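Local coordinates for uncharacterized protein (Methylibium petroleiphilum, PDB 3PL0) that is functionally uncharacterised but probably acts as an iron-dependent dioxygenase built on a cupin, double-stranded beta-helix fold, at residues 24-29 with 199-204; 71-76 with 108-113; 80-85 with 123-128; 188-193 with 210-215. One frame throughout, in Å; residues are numbered along the deposited sequence.

Interaction 1 (24-29 with 199-204); sequences FCVLTP and VRFTLE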
loop_
_atom_site.group_PDB
_atom_site.type_symbol
_atom_site.label_atom_id
_atom_site.label_comp_id
_atom_site.label_asym_id
_atom_site.label_seq_id
_atom_site.Cartn_x
_atom_site.Cartn_y
_atom_site.Cartn_z
ATOM N N PHE A 24 4.832 -12.668 -3.392
ATOM C CA PHE A 24 4.061 -11.510 -3.883
ATOM C C PHE A 24 3.232 -11.946 -5.066
ATOM O O PHE A 24 3.463 -13.001 -5.656
ATOM C CB PHE A 24 4.945 -10.329 -4.287
ATOM C CG PHE A 24 5.667 -10.520 -5.611
ATOM C CD1 PHE A 24 6.795 -11.320 -5.691
ATOM C CD2 PHE A 24 5.194 -9.934 -6.764
ATOM C CE1 PHE A 24 7.432 -11.521 -6.898
ATOM C CE2 PHE A 24 5.841 -10.146 -7.998
ATOM C CZ PHE A 24 6.946 -10.924 -8.047
ATOM N N CYS A 25 2.266 -11.126 -5.413
ATOM C CA CYS A 25 1.612 -11.264 -6.687
ATOM C C CYS A 25 0.958 -9.935 -7.054
ATOM O O CYS A 25 0.709 -9.089 -6.180
ATOM C CB CYS A 25 0.582 -12.374 -6.659
ATOM S SG CYS A 25 -0.842 -12.045 -5.628
ATOM N N VAL A 26 0.669 -9.781 -8.336
ATOM C CA VAL A 26 -0.014 -8.616 -8.843
ATOM C C VAL A 26 -1.425 -8.996 -9.268
ATOM O O VAL A 26 -1.582 -9.946 -10.018
ATOM C CB VAL A 26 0.760 -8.075 -10.040
ATOM C CG1 VAL A 26 0.018 -6.842 -10.699
ATOM C CG2 VAL A 26 2.210 -7.720 -9.613
ATOM N N LEU A 27 -2.436 -8.249 -8.810
ATOM C CA LEU A 27 -3.807 -8.396 -9.302
ATOM C C LEU A 27 -4.070 -7.267 -10.308
ATOM O O LEU A 27 -3.932 -6.073 -9.975
ATOM C CB LEU A 27 -4.827 -8.281 -8.154
ATOM C CG LEU A 27 -4.622 -9.202 -6.950
ATOM C CD1 LEU A 27 -5.716 -8.905 -5.955
ATOM C CD2 LEU A 27 -4.676 -10.703 -7.379
ATOM N N THR A 28 -4.479 -7.635 -11.517
ATOM C CA THR A 28 -4.938 -6.652 -12.488
ATOM C C THR A 28 -6.228 -6.038 -11.924
ATOM O O THR A 28 -6.884 -6.651 -11.049
ATOM C CB THR A 28 -5.240 -7.303 -13.860
ATOM O OG1 THR A 28 -6.320 -8.249 -13.734
ATOM C CG2 THR A 28 -3.996 -8.028 -14.431
ATOM N N PRO A 29 -6.628 -4.856 -12.426
ATOM C CA PRO A 29 -7.921 -4.294 -12.018
ATOM C C PRO A 29 -9.090 -5.267 -12.207
ATOM O O PRO A 29 -9.988 -5.305 -11.382
ATOM C CB PRO A 29 -8.058 -3.059 -12.904
ATOM C CG PRO A 29 -6.639 -2.710 -13.316
ATOM C CD PRO A 29 -5.973 -4.024 -13.445
ATOM N N VAL A 199 12.315 -8.575 -9.241
ATOM C CA VAL A 199 11.563 -8.093 -10.409
ATOM C C VAL A 199 11.339 -6.577 -10.390
ATOM O O VAL A 199 11.293 -5.970 -9.331
ATOM C CB VAL A 199 10.217 -8.823 -10.532
ATOM C CG1 VAL A 199 10.465 -10.331 -10.805
ATOM C CG2 VAL A 199 9.351 -8.583 -9.273
ATOM N N ARG A 200 11.262 -5.974 -11.575
ATOM C CA ARG A 200 10.879 -4.587 -11.768
ATOM C C ARG A 200 9.681 -4.480 -12.686
ATOM O O ARG A 200 9.558 -5.207 -13.653
ATOM C CB ARG A 200 11.988 -3.733 -12.365
ATOM C CG ARG A 200 12.402 -4.054 -13.807
ATOM C CD ARG A 200 13.572 -3.199 -14.159
ATOM N NE ARG A 200 13.979 -3.420 -15.532
ATOM C CZ ARG A 200 13.797 -2.555 -16.527
ATOM N NH1 ARG A 200 13.226 -1.375 -16.296
ATOM N NH2 ARG A 200 14.205 -2.872 -17.761
ATOM N N PHE A 201 8.751 -3.607 -12.332
ATOM C CA PHE A 201 7.601 -3.385 -13.183
ATOM C C PHE A 201 6.984 -2.042 -12.783
ATOM O O PHE A 201 7.152 -1.586 -11.672
ATOM C CB PHE A 201 6.582 -4.519 -13.021
ATOM C CG PHE A 201 6.194 -4.792 -11.606
ATOM C CD1 PHE A 201 6.912 -5.698 -10.843
ATOM C CD2 PHE A 201 5.121 -4.147 -11.027
ATOM C CE1 PHE A 201 6.559 -5.920 -9.533
ATOM C CE2 PHE A 201 4.752 -4.372 -9.743
ATOM C CZ PHE A 201 5.478 -5.235 -8.966
ATOM N N THR A 202 6.284 -1.400 -13.706
ATOM C CA THR A 202 5.683 -0.111 -13.434
ATOM C C THR A 202 4.187 -0.265 -13.392
ATOM O O THR A 202 3.583 -0.698 -14.372
ATOM C CB THR A 202 6.066 0.911 -14.501
ATOM O OG1 THR A 202 7.485 1.054 -14.517
ATOM C CG2 THR A 202 5.429 2.252 -14.204
ATOM N N LEU A 203 3.598 0.091 -12.259
ATOM C CA LEU A 203 2.150 0.111 -12.137
ATOM C C LEU A 203 1.614 1.305 -12.917
ATOM O O LEU A 203 2.048 2.425 -12.706
ATOM C CB LEU A 203 1.729 0.183 -10.656
ATOM C CG LEU A 203 2.175 -1.012 -9.786
ATOM C CD1 LEU A 203 2.076 -0.675 -8.290
ATOM C CD2 LEU A 203 1.449 -2.269 -10.095
ATOM N N GLU A 204 0.667 1.035 -13.811
ATOM C CA GLU A 204 0.117 2.033 -14.711
ATOM C C GLU A 204 -1.406 2.081 -14.778
ATOM O O GLU A 204 -1.943 3.136 -15.105
ATOM C CB GLU A 204 0.656 1.810 -16.135
ATOM C CG GLU A 204 2.174 1.956 -16.223
ATOM C CD GLU A 204 2.739 1.818 -17.650
ATOM O OE1 GLU A 204 2.202 1.007 -18.433
ATOM O OE2 GLU A 204 3.747 2.512 -17.958
#
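F24 and V199 meet head-on in the space between two sheets of the double-stranded beta-helix, the cupin fold of this protein. The end of the F24 ring takes the methyl: CZ lies 3.6 Å from V199 CG2, and F24 CE2 lies 4.0 Å from the same carbon. The methyl meets the ring obliquely; the contact is apolar. Two residues along each strand, V26 and F201 run past each other in opposite directions, and V26 CG2 comes to 4.2 Å from F201 CZ. No hydrogen bond joins the two segments. Strand 24-27 pairs instead with strand 209-213, and strand 198-201 with strand 183-192, so the contact is the facing of two sheets and not an edge-to-edge pairing. The CA atoms of F24 and V199 are accordingly 10.5 Å apart. The F24 ring is set between its own backbone N and carbonyl carbon (chi1 75°), which turns it toward V199, and V190, L210 and L212 pack about it. On the outer face of the same strand, C25 turns to A15, R18 and L19 of helix 12-22. Past the strand end, T28 caps the following helix 29-36 through its side-chain oxygen, which bonds to A31 N. F201 is also steadied from within its own segment, with aliphatic carbons at the ring edge in its plane: V199 CG2 is 3.9 Å from F201 CE1, and L203 CD2 is 3.9 Å from F201 CE2.

Interaction 2 (71-76 with 108-113); sequences GCFMQT and EPLSNE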
loop_
_atom_site.group_PDB
_atom_site.type_symbol
_atom_site.label_atom_id
_atom_site.label_comp_id
_atom_site.label_asym_id
_atom_site.label_seq_id
_atom_site.Cartn_x
_atom_site.Cartn_y
_atom_site.Cartn_z
ATOM N N GLY A 71 -5.467 6.025 8.642
ATOM C CA GLY A 71 -6.631 5.513 9.331
ATOM C C GLY A 71 -6.438 4.053 9.621
ATOM O O GLY A 71 -5.737 3.361 8.870
ATOM N N CYS A 72 -7.071 3.577 10.697
ATOM C CA CYS A 72 -6.843 2.203 11.138
ATOM C C CYS A 72 -8.159 1.480 11.404
ATOM O O CYS A 72 -9.210 2.102 11.716
ATOM C CB CYS A 72 -5.975 2.175 12.391
ATOM S SG CYS A 72 -4.339 2.974 12.185
ATOM N N PHE A 73 -8.074 0.158 11.303
ATOM C CA PHE A 73 -9.216 -0.684 11.351
ATOM C C PHE A 73 -8.836 -1.996 11.993
ATOM O O PHE A 73 -7.648 -2.326 12.096
ATOM C CB PHE A 73 -9.729 -0.943 9.931
ATOM C CG PHE A 73 -9.941 0.302 9.134
ATOM C CD1 PHE A 73 -8.859 0.928 8.504
ATOM C CD2 PHE A 73 -11.198 0.863 9.001
ATOM C CE1 PHE A 73 -9.041 2.093 7.781
ATOM C CE2 PHE A 73 -11.382 2.039 8.271
ATOM C CZ PHE A 73 -10.285 2.655 7.657
HETATM N N MSE A 74 -9.873 -2.714 12.417
HETATM C CA MSE A 74 -9.738 -4.113 12.830
HETATM C C MSE A 74 -10.760 -4.945 12.075
HETATM O O MSE A 74 -11.967 -4.599 11.997
HETATM C CB MSE A 74 -9.888 -4.301 14.351
HETATM C CG MSE A 74 -9.470 -5.694 14.885
HETATM SE SE MSE A 74 -9.368 -5.755 16.865
HETATM C CE MSE A 74 -11.297 -5.582 17.216
ATOM N N GLN A 75 -10.256 -6.028 11.506
ATOM C CA GLN A 75 -11.057 -6.959 10.782
ATOM C C GLN A 75 -11.109 -8.221 11.596
ATOM O O GLN A 75 -10.081 -8.729 12.007
ATOM C CB GLN A 75 -10.446 -7.276 9.442
ATOM C CG GLN A 75 -11.266 -8.288 8.641
ATOM C CD GLN A 75 -10.678 -8.598 7.276
ATOM O OE1 GLN A 75 -9.532 -8.307 7.020
ATOM N NE2 GLN A 75 -11.473 -9.237 6.405
ATOM N N THR A 76 -12.322 -8.703 11.830
ATOM C CA THR A 76 -12.541 -10.029 12.386
ATOM C C THR A 76 -12.957 -10.968 11.256
ATOM O O THR A 76 -13.800 -10.643 10.435
ATOM C CB THR A 76 -13.609 -9.976 13.506
ATOM O OG1 THR A 76 -13.281 -8.909 14.412
ATOM C CG2 THR A 76 -13.707 -11.315 14.276
ATOM N N GLU A 108 -3.058 13.144 9.513
ATOM C CA GLU A 108 -4.461 13.521 9.471
ATOM C C GLU A 108 -5.335 12.288 9.129
ATOM O O GLU A 108 -4.937 11.423 8.323
ATOM C CB GLU A 108 -4.667 14.612 8.427
ATOM C CG GLU A 108 -3.946 15.925 8.711
ATOM C CD GLU A 108 -4.453 16.592 9.990
ATOM O OE1 GLU A 108 -5.690 16.753 10.123
ATOM O OE2 GLU A 108 -3.612 16.948 10.850
ATOM N N PRO A 109 -6.511 12.189 9.760
ATOM C CA PRO A 109 -7.393 11.066 9.489
ATOM C C PRO A 109 -8.010 11.035 8.091
ATOM O O PRO A 109 -8.271 12.053 7.449
ATOM C CB PRO A 109 -8.500 11.192 10.551
ATOM C CG PRO A 109 -8.289 12.513 11.220
ATOM C CD PRO A 109 -7.027 13.109 10.784
ATOM N N LEU A 110 -8.278 9.826 7.648
ATOM C CA LEU A 110 -8.996 9.589 6.419
ATOM C C LEU A 110 -10.341 10.291 6.467
ATOM O O LEU A 110 -10.930 10.514 7.548
ATOM C CB LEU A 110 -9.240 8.082 6.260
ATOM C CG LEU A 110 -8.066 7.117 6.333
ATOM C CD1 LEU A 110 -8.540 5.643 6.304
ATOM C CD2 LEU A 110 -7.060 7.420 5.213
ATOM N N SER A 111 -10.827 10.649 5.288
ATOM C CA SER A 111 -12.148 11.184 5.163
ATOM C C SER A 111 -13.146 10.164 5.669
ATOM O O SER A 111 -13.155 9.001 5.266
ATOM C CB SER A 111 -12.462 11.510 3.703
ATOM O OG SER A 111 -13.845 11.376 3.452
ATOM N N ASN A 112 -14.059 10.618 6.496
ATOM C CA ASN A 112 -15.107 9.748 6.950
ATOM C C ASN A 112 -16.032 9.252 5.810
ATOM O O ASN A 112 -16.469 8.118 5.810
ATOM C CB ASN A 112 -15.916 10.482 8.005
ATOM C CG ASN A 112 -16.697 9.548 8.823
ATOM O OD1 ASN A 112 -17.906 9.525 8.724
ATOM N ND2 ASN A 112 -16.011 8.680 9.559
ATOM N N GLU A 113 -16.299 10.097 4.826
ATOM C CA GLU A 113 -17.122 9.717 3.678
ATOM C C GLU A 113 -16.423 8.588 2.902
ATOM O O GLU A 113 -17.048 7.596 2.553
ATOM C CB GLU A 113 -17.342 10.914 2.773
ATOM C CG GLU A 113 -18.716 11.008 2.162
#
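L110 meets both G71 and F73 with its CD1 methyl, lodged in the angle between strand backbone and ring, while CG and CD2 lie over G71 N. CD1 is 3.6 Å from G71 CA and 3.7 Å from F73 CZ. The leucine and phenylalanine side chains cross obliquely, and CD1 comes to the ring edge, near the ring plane, with F73 CE1 at 3.9 Å. The leucine chain lies down on the strand: its CG rests 3.6 Å from G71 N. This closeness depends on the bare glycine, since a beta carbon there would point at the leucine and fall 2.3 Å from L110 CD1. With CG beside its own backbone N (chi1 -54°), L110 directs both branches at the strand. Cut back to an alanine, this position is likely to leave the glycine backbone and the CZ/CE1 edge of the F73 ring without cover, opening a gap between strand and loop. No hydrogen bond runs between the two segments, but R69, two residues before G71 on strand 65-77, donates from NH1 to P109 O, and its side chain touches L110. S111 caps the short helix that follows, its OG bonding to M114 N. Strand 71-76 runs between strands 80-84 and 141-152 in the antiparallel sheet. P148 of the latter also packs on L110, while the F73 ring meets W120 of helix 118-134 with the planes at about 50°.

Interaction 3 (80-85 with 123-128); sequences GQLETV and LLVALG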
loop_
_atom_site.group_PDB
_atom_site.type_symbol
_atom_site.label_atom_id
_atom_site.label_comp_id
_atom_site.label_asym_id
_atom_site.label_seq_id
_atom_site.Cartn_x
_atom_site.Cartn_y
_atom_site.Cartn_z
ATOM N N GLY A 80 -17.305 -12.556 10.091
ATOM C CA GLY A 80 -16.682 -11.464 9.362
ATOM C C GLY A 80 -17.225 -10.143 9.836
ATOM O O GLY A 80 -18.441 -9.934 9.839
ATOM N N GLN A 81 -16.321 -9.267 10.260
ATOM C CA GLN A 81 -16.665 -7.860 10.444
ATOM C C GLN A 81 -15.460 -6.952 10.225
ATOM O O GLN A 81 -14.337 -7.345 10.460
ATOM C CB GLN A 81 -17.215 -7.681 11.843
ATOM C CG GLN A 81 -18.027 -6.429 12.073
ATOM C CD GLN A 81 -18.574 -6.413 13.509
ATOM O OE1 GLN A 81 -19.752 -6.795 13.786
ATOM N NE2 GLN A 81 -17.686 -6.036 14.449
ATOM N N LEU A 82 -15.718 -5.741 9.772
ATOM C CA LEU A 82 -14.722 -4.695 9.738
ATOM C C LEU A 82 -15.236 -3.483 10.495
ATOM O O LEU A 82 -16.401 -3.055 10.316
ATOM C CB LEU A 82 -14.427 -4.295 8.285
ATOM C CG LEU A 82 -13.292 -3.266 8.101
ATOM C CD1 LEU A 82 -11.941 -3.927 8.305
ATOM C CD2 LEU A 82 -13.365 -2.653 6.740
ATOM N N GLU A 83 -14.362 -2.921 11.327
ATOM C CA GLU A 83 -14.694 -1.772 12.147
ATOM C C GLU A 83 -13.541 -0.776 12.224
ATOM O O GLU A 83 -12.366 -1.144 12.106
ATOM C CB GLU A 83 -15.076 -2.210 13.557
ATOM C CG GLU A 83 -13.917 -2.716 14.370
ATOM C CD GLU A 83 -14.367 -3.597 15.535
ATOM O OE1 GLU A 83 -14.855 -4.718 15.311
ATOM O OE2 GLU A 83 -14.248 -3.143 16.677
ATOM N N THR A 84 -13.891 0.484 12.406
ATOM C CA THR A 84 -12.896 1.524 12.620
ATOM C C THR A 84 -12.315 1.330 14.024
ATOM O O THR A 84 -12.906 0.643 14.876
ATOM C CB THR A 84 -13.541 2.914 12.534
ATOM O OG1 THR A 84 -14.653 2.970 13.443
ATOM C CG2 THR A 84 -14.055 3.194 11.107
ATOM N N VAL A 85 -11.166 1.941 14.262
ATOM C CA VAL A 85 -10.643 2.079 15.598
ATOM C C VAL A 85 -10.204 3.523 15.728
ATOM O O VAL A 85 -10.015 4.223 14.713
ATOM C CB VAL A 85 -9.460 1.131 15.888
ATOM C CG1 VAL A 85 -9.780 -0.289 15.402
ATOM C CG2 VAL A 85 -8.134 1.639 15.276
ATOM N N LEU A 123 -12.736 -3.797 -0.428
ATOM C CA LEU A 123 -11.294 -3.850 -0.604
ATOM C C LEU A 123 -10.613 -4.406 0.653
ATOM O O LEU A 123 -9.961 -5.426 0.587
ATOM C CB LEU A 123 -10.732 -2.465 -0.898
ATOM C CG LEU A 123 -9.216 -2.402 -1.216
ATOM C CD1 LEU A 123 -8.847 -3.300 -2.476
ATOM C CD2 LEU A 123 -8.773 -0.978 -1.380
ATOM N N LEU A 124 -10.748 -3.725 1.791
ATOM C CA LEU A 124 -10.035 -4.171 2.980
ATOM C C LEU A 124 -10.402 -5.592 3.416
ATOM O O LEU A 124 -9.546 -6.338 3.865
ATOM C CB LEU A 124 -10.192 -3.218 4.156
ATOM C CG LEU A 124 -9.297 -1.988 4.164
ATOM C CD1 LEU A 124 -9.465 -1.102 2.864
ATOM C CD2 LEU A 124 -9.583 -1.185 5.473
ATOM N N VAL A 125 -11.672 -5.950 3.305
ATOM C CA VAL A 125 -12.142 -7.251 3.751
ATOM C C VAL A 125 -11.607 -8.380 2.868
ATOM O O VAL A 125 -11.106 -9.383 3.384
ATOM C CB VAL A 125 -13.688 -7.290 3.838
ATOM C CG1 VAL A 125 -14.242 -8.751 3.969
ATOM C CG2 VAL A 125 -14.163 -6.446 5.038
ATOM N N ALA A 126 -11.725 -8.225 1.557
ATOM C CA ALA A 126 -11.351 -9.276 0.597
ATOM C C ALA A 126 -9.873 -9.591 0.719
ATOM O O ALA A 126 -9.473 -10.774 0.707
ATOM C CB ALA A 126 -11.692 -8.863 -0.870
ATOM N N LEU A 127 -9.079 -8.541 0.879
ATOM C CA LEU A 127 -7.632 -8.707 1.017
ATOM C C LEU A 127 -7.278 -9.373 2.361
ATOM O O LEU A 127 -6.397 -10.231 2.429
ATOM C CB LEU A 127 -6.892 -7.372 0.866
ATOM C CG LEU A 127 -6.976 -6.683 -0.505
ATOM C CD1 LEU A 127 -6.383 -5.309 -0.343
ATOM C CD2 LEU A 127 -6.231 -7.523 -1.570
ATOM N N GLY A 128 -7.976 -8.997 3.418
ATOM C CA GLY A 128 -7.812 -9.678 4.727
ATOM C C GLY A 128 -8.151 -11.157 4.682
ATOM O O GLY A 128 -7.456 -11.985 5.302
#
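L82 reaches from its strand into the side of a helix and has the largest share of the surface buried here, with V125 and L124 supplying the rest. Two parts of the leucine do the touching. Its CB sits 3.9 Å from V125 CG2, close in to the strand, and the CD2 methyl farther out lies 4.1 Å from L124 CB. The L82 and L124 side chains cross at about a right angle, so the methyl of one meets the root of the other. L82 CG is anti to its backbone N (chi1 -175°), which swings the branch carrying CD2 toward L124. All of this is apolar, and no hydrogen bond spans the two segments. On the far face of the strand, Q81 NE2 donates to E83 OE1 at 3.2 Å; the bond is bent (136°), with the donor above the carboxylate plane. Helix 118-134 lies against one face of the large antiparallel sheet. Its backbone carbonyls also bond to side chains of that sheet, V125 O to Q75 and L124 O to Y245, while L124 packs on F73, I144 and L243. On the helix side turned from L82, A126 meets L35 and T36 of helix 29-36.

Interaction 4 (188-193 with 210-215); sequences TRVFDA and LLLDDQ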
loop_
_atom_site.group_PDB
_atom_site.type_symbol
_atom_site.label_atom_id
_atom_site.label_comp_id
_atom_site.label_asym_id
_atom_site.label_seq_id
_atom_site.Cartn_x
_atom_site.Cartn_y
_atom_site.Cartn_z
ATOM N N THR A 188 8.208 -0.074 -9.624
ATOM C CA THR A 188 8.261 -0.911 -8.420
ATOM C C THR A 188 9.328 -1.968 -8.604
ATOM O O THR A 188 9.473 -2.526 -9.699
ATOM C CB THR A 188 6.934 -1.668 -8.210
ATOM O OG1 THR A 188 5.866 -0.717 -8.193
ATOM C CG2 THR A 188 6.931 -2.497 -6.890
ATOM N N ARG A 189 10.051 -2.264 -7.541
ATOM C CA ARG A 189 10.836 -3.504 -7.472
ATOM C C ARG A 189 10.463 -4.343 -6.249
ATOM O O ARG A 189 10.256 -3.791 -5.151
ATOM C CB ARG A 189 12.312 -3.178 -7.391
ATOM C CG ARG A 189 12.914 -2.710 -8.685
ATOM C CD ARG A 189 12.882 -1.223 -8.853
ATOM N NE ARG A 189 13.735 -0.760 -9.947
ATOM C CZ ARG A 189 15.025 -0.490 -9.803
ATOM N NH1 ARG A 189 15.604 -0.613 -8.616
ATOM N NH2 ARG A 189 15.743 -0.065 -10.822
ATOM N N VAL A 190 10.397 -5.668 -6.444
ATOM C CA VAL A 190 10.155 -6.633 -5.369
ATOM C C VAL A 190 11.309 -7.628 -5.387
ATOM O O VAL A 190 11.694 -8.087 -6.471
ATOM C CB VAL A 190 8.832 -7.331 -5.571
ATOM C CG1 VAL A 190 8.566 -8.331 -4.388
ATOM C CG2 VAL A 190 7.742 -6.287 -5.612
ATOM N N PHE A 191 11.918 -7.880 -4.219
ATOM C CA PHE A 191 12.990 -8.839 -4.125
ATOM C C PHE A 191 12.664 -9.910 -3.097
ATOM O O PHE A 191 12.119 -9.612 -2.050
ATOM C CB PHE A 191 14.273 -8.148 -3.671
ATOM C CG PHE A 191 14.730 -7.053 -4.571
ATOM C CD1 PHE A 191 15.577 -7.321 -5.625
ATOM C CD2 PHE A 191 14.344 -5.748 -4.327
ATOM C CE1 PHE A 191 16.019 -6.304 -6.467
ATOM C CE2 PHE A 191 14.765 -4.703 -5.164
ATOM C CZ PHE A 191 15.612 -4.989 -6.240
ATOM N N ASP A 192 13.072 -11.127 -3.373
ATOM C CA ASP A 192 13.175 -12.178 -2.363
ATOM C C ASP A 192 13.994 -11.686 -1.165
ATOM O O ASP A 192 15.077 -11.181 -1.333
ATOM C CB ASP A 192 13.937 -13.358 -2.963
ATOM C CG ASP A 192 13.910 -14.605 -2.066
ATOM O OD1 ASP A 192 13.418 -14.514 -0.933
ATOM O OD2 ASP A 192 14.406 -15.659 -2.504
ATOM N N ALA A 193 13.481 -11.814 0.043
ATOM C CA ALA A 193 14.209 -11.272 1.178
ATOM C C ALA A 193 15.363 -12.154 1.503
ATOM O O ALA A 193 16.242 -11.694 2.185
ATOM C CB ALA A 193 13.340 -11.130 2.383
ATOM N N LEU A 210 -0.580 -4.694 -5.829
ATOM C CA LEU A 210 0.549 -5.522 -5.501
ATOM C C LEU A 210 0.320 -6.061 -4.103
ATOM O O LEU A 210 0.264 -5.285 -3.155
ATOM C CB LEU A 210 1.845 -4.699 -5.533
ATOM C CG LEU A 210 3.147 -5.330 -5.009
ATOM C CD1 LEU A 210 3.484 -6.552 -5.838
ATOM C CD2 LEU A 210 4.277 -4.291 -5.033
ATOM N N LEU A 211 0.238 -7.375 -3.995
ATOM C CA LEU A 211 0.137 -8.099 -2.730
ATOM C C LEU A 211 1.520 -8.582 -2.329
ATOM O O LEU A 211 2.248 -9.130 -3.180
ATOM C CB LEU A 211 -0.822 -9.289 -2.846
ATOM C CG LEU A 211 -2.267 -8.937 -3.303
ATOM C CD1 LEU A 211 -3.194 -10.150 -3.363
ATOM C CD2 LEU A 211 -2.893 -7.782 -2.426
ATOM N N LEU A 212 1.906 -8.353 -1.067
ATOM C CA LEU A 212 3.239 -8.702 -0.547
ATOM C C LEU A 212 3.129 -9.486 0.783
ATOM O O LEU A 212 2.376 -9.127 1.674
ATOM C CB LEU A 212 4.059 -7.432 -0.240
ATOM C CG LEU A 212 4.308 -6.428 -1.368
ATOM C CD1 LEU A 212 4.789 -5.078 -0.798
ATOM C CD2 LEU A 212 5.337 -6.974 -2.389
ATOM N N ASP A 213 3.887 -10.560 0.900
ATOM C CA ASP A 213 4.107 -11.226 2.178
ATOM C C ASP A 213 5.308 -10.532 2.764
ATOM O O ASP A 213 6.485 -10.749 2.376
ATOM C CB ASP A 213 4.368 -12.698 1.967
ATOM C CG ASP A 213 4.673 -13.443 3.253
ATOM O OD1 ASP A 213 4.941 -12.831 4.316
ATOM O OD2 ASP A 213 4.666 -14.676 3.168
ATOM N N ASP A 214 5.014 -9.688 3.725
ATOM C CA ASP A 214 6.025 -8.808 4.297
ATOM C C ASP A 214 7.143 -9.535 5.040
ATOM O O ASP A 214 8.153 -8.937 5.375
ATOM C CB ASP A 214 5.357 -7.812 5.234
ATOM C CG ASP A 214 6.213 -6.624 5.501
ATOM O OD1 ASP A 214 6.597 -5.928 4.516
ATOM O OD2 ASP A 214 6.535 -6.401 6.687
ATOM N N GLN A 215 6.956 -10.820 5.310
ATOM C CA GLN A 215 8.019 -11.634 5.936
ATOM C C GLN A 215 8.907 -12.350 4.903
ATOM O O GLN A 215 9.866 -12.993 5.268
ATOM C CB GLN A 215 7.393 -12.654 6.921
ATOM C CG GLN A 215 6.663 -11.953 8.106
ATOM C CD GLN A 215 6.068 -12.933 9.125
ATOM O OE1 GLN A 215 6.191 -14.151 9.001
ATOM N NE2 GLN A 215 5.408 -12.391 10.120
#
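T188 and L210 reach toward each other tip to tip, T188 CG2 standing 3.7 Å from L210 CD2, the shortest approach of this contact. The same leucine methyl lies 4.0 Å from V190 CG2, the two side chains sliding past one another in opposite directions. V190 also serves L212: its CG1 is 4.0 Å from L212 CD2. A chi1 of -178° sets V190 CG1 opposite the backbone N, facing L212, while CG2 sits between the CD2 methyls of L210 and L212. Strands 188-192 and 210-213 belong to different sheets of the cupin barrel; their axes are 9.9 Å apart at closest and run 26° from parallel. F24 closes over V190 and L210, and F201 over T188 and L210.

Toward the C-terminal ends of the two segments the fit slackens. A193 and Q215 are solvent-exposed, and A193 CB comes no closer than 4.9 Å, to Q215 O. The aspartates beside them are buried but satisfied: D213 OD1 accepts from Q215 N at 3.0 Å in an Asx turn, D213 OD2 pairs with R135, and the D214 carboxylate bonds to the backbone N atoms of D168 and V170, in the loop leading into strand 172-181. Across the gap itself no hydrogen bond is made, and the strands spend their backbone groups on neighbours in their own sheets, so cohesion between these two sheets rests here on methyl groups fitting together.

Interactions 1 and 4 belong to one buried interior: their centres are 11 Å apart, and both join strand 24-27 or its partner 209-213 to the sheet of strands 183-192 and 198-201. Backbone bonds link them, F201 O to T188 N and C25 O to L211 N. Interactions 2 and 3 share the 65-77/80-84 ladder, with centres 10 Å apart, and cover it with a loop and a helix; interaction 3 is only partly buried. Interactions 2 and 4 lie on opposite sides of the chain's centre. All four are apolar across their segments, but aromatic rings take part in interactions 1 and 2, whereas aliphatic groups alone make 3 and 4.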